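Local coordinates for DUF2179 domain-containing protein (PDB 3HLU), which is of unknown function but is probably a YitT-family membrane protein, represented here by its C-terminal DUF2179 domain, which belongs to the GlnB-like clan, at residues D6-Y12 and M51-A57; Y12-R18 and T47-M51. One frame throughout, in Å; residues are numbered along the deposited sequence.

Contact 1 (D6-Y12 and M51-A57)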
loop_
_atom_site.group_PDB
_atom_site.type_symbol
_atom_site.label_atom_id
_atom_site.label_comp_id
_atom_site.label_asym_id
_atom_site.label_seq_id
_atom_site.Cartn_x
_atom_site.Cartn_y
_atom_site.Cartn_z
ATOM N N ASP A 6 -18.174 12.950 0.242
ATOM C CA ASP A 6 -18.171 11.595 -0.325
ATOM C C ASP A 6 -17.767 11.537 -1.807
ATOM O O ASP A 6 -18.493 10.983 -2.654
ATOM C CB ASP A 6 -19.520 10.887 -0.107
ATOM C CG ASP A 6 -19.548 10.058 1.183
ATOM O OD1 ASP A 6 -18.959 10.519 2.191
ATOM O OD2 ASP A 6 -20.155 8.951 1.186
ATOM N N GLN A 7 -16.609 12.107 -2.108
ATOM C CA GLN A 7 -16.047 12.005 -3.448
ATOM C C GLN A 7 -15.441 10.612 -3.613
ATOM O O GLN A 7 -14.730 10.118 -2.724
ATOM C CB GLN A 7 -14.979 13.081 -3.664
ATOM C CG GLN A 7 -15.355 14.460 -3.124
ATOM C CD GLN A 7 -14.222 15.105 -2.338
ATOM O OE1 GLN A 7 -13.717 14.526 -1.370
ATOM N NE2 GLN A 7 -13.825 16.311 -2.744
ATOM N N GLN A 8 -15.737 9.972 -4.741
ATOM C CA GLN A 8 -15.165 8.658 -5.023
ATOM C C GLN A 8 -13.638 8.717 -4.994
ATOM O O GLN A 8 -13.025 9.470 -5.758
ATOM C CB GLN A 8 -15.674 8.084 -6.355
ATOM C CG GLN A 8 -16.940 7.241 -6.210
ATOM C CD GLN A 8 -17.228 6.391 -7.434
ATOM O OE1 GLN A 8 -17.373 6.909 -8.549
ATOM N NE2 GLN A 8 -17.320 5.075 -7.231
ATOM N N THR A 9 -13.043 7.914 -4.103
ATOM C CA THR A 9 -11.586 7.851 -3.918
ATOM C C THR A 9 -11.009 6.418 -3.981
ATOM O O THR A 9 -11.667 5.452 -3.581
ATOM C CB THR A 9 -11.162 8.525 -2.598
ATOM O OG1 THR A 9 -9.740 8.387 -2.426
ATOM C CG2 THR A 9 -11.937 7.917 -1.397
HETATM N N MSE A 10 -9.779 6.302 -4.491
HETATM C CA MSE A 10 -9.128 5.008 -4.745
HETATM C C MSE A 10 -8.449 4.457 -3.489
HETATM O O MSE A 10 -7.799 5.205 -2.747
HETATM C CB MSE A 10 -8.089 5.153 -5.855
HETATM C CG MSE A 10 -7.029 4.095 -5.816
HETATM SE SE MSE A 10 -7.643 2.502 -6.747
HETATM C CE MSE A 10 -6.782 2.933 -8.454
ATOM N N VAL A 11 -8.585 3.154 -3.252
ATOM C CA VAL A 11 -8.112 2.581 -2.000
ATOM C C VAL A 11 -7.343 1.286 -2.158
ATOM O O VAL A 11 -7.736 0.399 -2.890
ATOM C CB VAL A 11 -9.263 2.370 -1.018
ATOM C CG1 VAL A 11 -8.823 1.511 0.140
ATOM C CG2 VAL A 11 -9.759 3.702 -0.530
ATOM N N TYR A 12 -6.232 1.183 -1.454
ATOM C CA TYR A 12 -5.499 -0.069 -1.430
ATOM C C TYR A 12 -5.607 -0.693 -0.046
ATOM O O TYR A 12 -5.489 -0.019 0.965
ATOM C CB TYR A 12 -4.044 0.150 -1.828
ATOM C CG TYR A 12 -3.887 0.962 -3.097
ATOM C CD1 TYR A 12 -3.798 2.344 -3.049
ATOM C CD2 TYR A 12 -3.823 0.345 -4.345
ATOM C CE1 TYR A 12 -3.648 3.091 -4.205
ATOM C CE2 TYR A 12 -3.672 1.086 -5.508
ATOM C CZ TYR A 12 -3.584 2.460 -5.428
ATOM O OH TYR A 12 -3.451 3.217 -6.573
HETATM N N MSE A 51 -7.392 -3.405 -4.675
HETATM C CA MSE A 51 -7.726 -2.063 -5.122
HETATM C C MSE A 51 -9.238 -1.871 -5.261
HETATM O O MSE A 51 -9.944 -2.720 -5.789
HETATM C CB MSE A 51 -7.033 -1.763 -6.438
HETATM C CG MSE A 51 -7.553 -0.528 -7.128
HETATM SE SE MSE A 51 -6.385 -0.166 -8.638
HETATM C CE MSE A 51 -5.521 -1.930 -8.790
ATOM N N CYS A 52 -9.736 -0.743 -4.786
ATOM C CA CYS A 52 -11.151 -0.505 -4.828
ATOM C C CYS A 52 -11.421 0.989 -4.807
ATOM O O CYS A 52 -10.922 1.706 -3.946
ATOM C CB CYS A 52 -11.823 -1.198 -3.649
ATOM S SG CYS A 52 -13.630 -1.082 -3.643
ATOM N N VAL A 53 -12.196 1.461 -5.778
ATOM C CA VAL A 53 -12.657 2.840 -5.775
ATOM C C VAL A 53 -13.987 2.885 -5.053
ATOM O O VAL A 53 -14.824 2.001 -5.226
ATOM C CB VAL A 53 -12.829 3.386 -7.191
ATOM C CG1 VAL A 53 -11.513 3.305 -7.954
ATOM C CG2 VAL A 53 -13.916 2.604 -7.924
HETATM N N MSE A 54 -14.172 3.907 -4.232
HETATM C CA MSE A 54 -15.319 3.942 -3.348
HETATM C C MSE A 54 -15.466 5.293 -2.666
HETATM O O MSE A 54 -14.521 6.066 -2.589
HETATM C CB MSE A 54 -15.180 2.850 -2.293
HETATM C CG MSE A 54 -14.170 3.194 -1.206
HETATM SE SE MSE A 54 -13.867 1.759 0.113
HETATM C CE MSE A 54 -12.406 0.795 -0.778
ATOM N N ARG A 55 -16.673 5.558 -2.179
ATOM C CA ARG A 55 -16.990 6.783 -1.466
ATOM C C ARG A 55 -16.562 6.596 -0.010
ATOM O O ARG A 55 -16.390 5.457 0.433
ATOM C CB ARG A 55 -18.496 7.067 -1.575
ATOM C CG ARG A 55 -19.129 6.588 -2.895
ATOM C CD ARG A 55 -20.556 7.094 -3.101
ATOM N NE ARG A 55 -20.588 8.364 -3.835
ATOM C CZ ARG A 55 -21.703 8.967 -4.247
ATOM N NH1 ARG A 55 -21.642 10.124 -4.908
ATOM N NH2 ARG A 55 -22.888 8.416 -3.996
ATOM N N LYS A 56 -16.387 7.700 0.726
ATOM C CA LYS A 56 -15.928 7.646 2.127
ATOM C C LYS A 56 -16.861 6.879 3.086
ATOM O O LYS A 56 -16.407 6.255 4.046
ATOM C CB LYS A 56 -15.682 9.053 2.681
ATOM C CG LYS A 56 -14.975 10.030 1.724
ATOM C CD LYS A 56 -14.779 11.422 2.385
ATOM C CE LYS A 56 -14.530 12.523 1.346
ATOM N NZ LYS A 56 -14.720 13.895 1.901
ATOM N N ALA A 57 -18.161 6.939 2.843
ATOM C CA ALA A 57 -19.117 6.198 3.658
ATOM C C ALA A 57 -18.838 4.710 3.575
ATOM O O ALA A 57 -18.855 4.001 4.584
ATOM C CB ALA A 57 -20.522 6.481 3.196
#
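Thr9 and Met54, followed by Val11 and Cys52, are two of the hydrogen-bonded pairs that join strands 9-14 and 48-54 antiparallel, a plain case of distant segments becoming sheet neighbours. The bond from Thr9 N to Met54 O is 2.8 Å long and nearly straight (172°); Met54 N returns one to Thr9 O at 3.0 Å. Cys52 N reaches Val11 O at 3.0 Å, whereas the bond from Val11 N to Cys52 O is weak.

Apolar contacts differ by face. Beside Thr9, selenomethionine Met54 bends at its last torsion (chi3 89°), which lays CE against Val11 CB at 3.5 Å. On the reverse face the selenomethionine chains of Met10 and Met51 cross obliquely, and Met51 SE makes an oblique Met-aromatic contact with Tyr12, 4.3 Å from CE2.

At the N-terminal end the polar contact is a 3.3 Å hydrogen bond to Asp6 OD2 from Ala57 N, in the first turn of helix 56-67, the donor lying above the carboxylate plane. Gln7 and Lys56 lie alongside each other, Gln7 OE1 3.5 Å from Lys56 CE.

Strand 74-77 flanks strand 9-14, strand 34-40 flanks strand 48-54, and Met25 of helix 18-28 touches Cys52 and Met54.

Contact 2 (Y12-R18 and T47-M51)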
loop_
_atom_site.group_PDB
_atom_site.type_symbol
_atom_site.label_atom_id
_atom_site.label_comp_id
_atom_site.label_asym_id
_atom_site.label_seq_id
_atom_site.Cartn_x
_atom_site.Cartn_y
_atom_site.Cartn_z
ATOM N N TYR A 12 -6.232 1.183 -1.454
ATOM C CA TYR A 12 -5.499 -0.069 -1.430
ATOM C C TYR A 12 -5.607 -0.693 -0.046
ATOM O O TYR A 12 -5.489 -0.019 0.965
ATOM C CB TYR A 12 -4.044 0.150 -1.828
ATOM C CG TYR A 12 -3.887 0.962 -3.097
ATOM C CD1 TYR A 12 -3.798 2.344 -3.049
ATOM C CD2 TYR A 12 -3.823 0.345 -4.345
ATOM C CE1 TYR A 12 -3.648 3.091 -4.205
ATOM C CE2 TYR A 12 -3.672 1.086 -5.508
ATOM C CZ TYR A 12 -3.584 2.460 -5.428
ATOM O OH TYR A 12 -3.451 3.217 -6.573
ATOM N N ILE A 13 -5.876 -1.984 -0.007
ATOM C CA ILE A 13 -5.995 -2.655 1.254
ATOM C C ILE A 13 -4.893 -3.678 1.309
ATOM O O ILE A 13 -4.813 -4.552 0.447
ATOM C CB ILE A 13 -7.352 -3.340 1.383
ATOM C CG1 ILE A 13 -8.456 -2.290 1.388
ATOM C CG2 ILE A 13 -7.412 -4.220 2.634
ATOM C CD1 ILE A 13 -9.835 -2.882 1.329
ATOM N N VAL A 14 -4.032 -3.537 2.315
ATOM C CA VAL A 14 -2.972 -4.493 2.568
ATOM C C VAL A 14 -3.367 -5.468 3.654
ATOM O O VAL A 14 -3.559 -5.077 4.792
ATOM C CB VAL A 14 -1.713 -3.799 3.069
ATOM C CG1 VAL A 14 -0.597 -4.825 3.244
ATOM C CG2 VAL A 14 -1.306 -2.683 2.129
ATOM N N SER A 15 -3.458 -6.748 3.318
ATOM C CA SER A 15 -3.763 -7.742 4.322
ATOM C C SER A 15 -3.347 -9.136 3.912
ATOM O O SER A 15 -3.501 -9.525 2.767
ATOM C CB SER A 15 -5.250 -7.744 4.623
ATOM O OG SER A 15 -5.627 -8.942 5.274
ATOM N N ALA A 16 -2.829 -9.895 4.868
ATOM C CA ALA A 16 -2.528 -11.297 4.647
ATOM C C ALA A 16 -3.798 -12.074 4.302
ATOM O O ALA A 16 -3.767 -12.986 3.458
ATOM C CB ALA A 16 -1.858 -11.891 5.874
ATOM N N LYS A 17 -4.908 -11.709 4.950
ATOM C CA LYS A 17 -6.193 -12.382 4.769
ATOM C C LYS A 17 -7.019 -11.753 3.624
ATOM O O LYS A 17 -8.244 -11.785 3.627
ATOM C CB LYS A 17 -6.984 -12.338 6.081
ATOM C CG LYS A 17 -6.295 -12.966 7.313
ATOM C CD LYS A 17 -6.523 -14.494 7.436
ATOM C CE LYS A 17 -5.349 -15.318 6.835
ATOM N NZ LYS A 17 -5.740 -16.705 6.358
ATOM N N ARG A 18 -6.344 -11.199 2.628
ATOM C CA ARG A 18 -7.028 -10.404 1.617
ATOM C C ARG A 18 -8.086 -11.161 0.796
ATOM O O ARG A 18 -9.116 -10.580 0.465
ATOM C CB ARG A 18 -6.028 -9.703 0.695
ATOM C CG ARG A 18 -5.583 -10.555 -0.475
ATOM C CD ARG A 18 -4.562 -11.596 -0.054
ATOM N NE ARG A 18 -3.222 -11.002 0.015
ATOM C CZ ARG A 18 -2.240 -11.232 -0.860
ATOM N NH1 ARG A 18 -1.058 -10.637 -0.696
ATOM N NH2 ARG A 18 -2.436 -12.069 -1.886
ATOM N N THR A 47 3.272 -10.174 -3.830
ATOM C CA THR A 47 2.364 -9.762 -2.781
ATOM C C THR A 47 1.207 -9.057 -3.496
ATOM O O THR A 47 1.401 -8.314 -4.461
ATOM C CB THR A 47 3.093 -8.882 -1.736
ATOM O OG1 THR A 47 2.183 -8.448 -0.713
ATOM C CG2 THR A 47 3.732 -7.689 -2.412
ATOM N N GLU A 48 -0.008 -9.363 -3.070
ATOM C CA GLU A 48 -1.187 -8.868 -3.757
ATOM C C GLU A 48 -1.893 -7.855 -2.898
ATOM O O GLU A 48 -2.012 -8.007 -1.684
ATOM C CB GLU A 48 -2.181 -9.990 -3.975
ATOM C CG GLU A 48 -1.904 -10.979 -5.067
ATOM C CD GLU A 48 -3.140 -11.834 -5.306
ATOM O OE1 GLU A 48 -3.820 -12.199 -4.295
ATOM O OE2 GLU A 48 -3.437 -12.109 -6.498
ATOM N N VAL A 49 -2.430 -6.852 -3.558
ATOM C CA VAL A 49 -3.109 -5.782 -2.882
ATOM C C VAL A 49 -4.533 -5.711 -3.432
ATOM O O VAL A 49 -4.745 -5.974 -4.606
ATOM C CB VAL A 49 -2.309 -4.478 -3.112
ATOM C CG1 VAL A 49 -3.197 -3.245 -3.119
ATOM C CG2 VAL A 49 -1.188 -4.374 -2.097
ATOM N N ILE A 50 -5.512 -5.404 -2.581
ATOM C CA ILE A 50 -6.869 -5.134 -3.056
ATOM C C ILE A 50 -7.023 -3.662 -3.423
ATOM O O ILE A 50 -6.820 -2.780 -2.595
ATOM C CB ILE A 50 -7.961 -5.480 -2.006
ATOM C CG1 ILE A 50 -7.864 -6.924 -1.545
ATOM C CG2 ILE A 50 -9.344 -5.219 -2.559
ATOM C CD1 ILE A 50 -8.765 -7.213 -0.383
HETATM N N MSE A 51 -7.392 -3.405 -4.675
HETATM C CA MSE A 51 -7.726 -2.063 -5.122
HETATM C C MSE A 51 -9.238 -1.871 -5.261
HETATM O O MSE A 51 -9.944 -2.720 -5.789
HETATM C CB MSE A 51 -7.033 -1.763 -6.438
HETATM C CG MSE A 51 -7.553 -0.528 -7.128
HETATM SE SE MSE A 51 -6.385 -0.166 -8.638
HETATM C CE MSE A 51 -5.521 -1.930 -8.790
#
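Ile13 and Ile50 form the tight part of this contact, a hydrogen-bonded antiparallel pair whose CB atoms lie 4.1 Å apart. Ile13 N gives a 2.9 Å bond to Ile50 O, and Ile50 N gives a 3.2 Å bond to Ile13 O. Ile50 reaches onward with CD1 to Arg18 CB at 3.9 Å, while Ile21 and Ala22 of helix 18-28 pack on it. On the other face Val49 CG1 meets the Tyr12 ring at its edge, near the ring plane, 3.8 Å from CD2. There Ile76 of the second subunit packs on both residues, and Tyr12 OH is hydrogen-bonded to Ser78 OG of that subunit.

This is the central strand pair of a ferredoxin-like beta-alpha-beta-beta-alpha-beta fold, as in GlnB relatives, and the type I turn Ser15 to Arg18 leads from its first strand into the first helix.

The looser side belongs to the polar chains of Arg18 and Glu48, both only partly exposed. Arg18 puts CG between its backbone N and carbonyl carbon (chi1 86°) and folds back at the next two torsions; NE then gives Ser15 O a 3.1 Å hydrogen bond in the guanidinium plane, which helps fix the group's rotation. NH2 makes a 2.8 Å salt bridge with Glu48 OE1, the two planes turned 32° apart, while Glu48 CB sits over one guanidinium face. With an alanine here instead of Arg18, the Glu48 carboxylate is likely to lose this charge partner and turn more freely. Thr47 OG1 stands at the guanidinium edge, at a longer distance from NH1.

How the contacts relate
From the N terminus, the chain first lays down residues 6-12 and then 12-18, so one strand, 9-14, supplies the opening side of both contacts. Helix 18-28 and strand 34-40 follow before residues 47-51 return to close contact 2, the inner loop. The second half of strand 48-54 and the start of helix 56-67, residues 51-57, close contact 1 around it; the loops are therefore nested and do not cross. Tyr12 and Met51 are shared and mark the join between contacts whose centres are about 15 Å apart. Contact 2 ties the strand pair to the start of helix 18-28, whereas contact 1 ties the N-terminal segment to the start of helix 56-67.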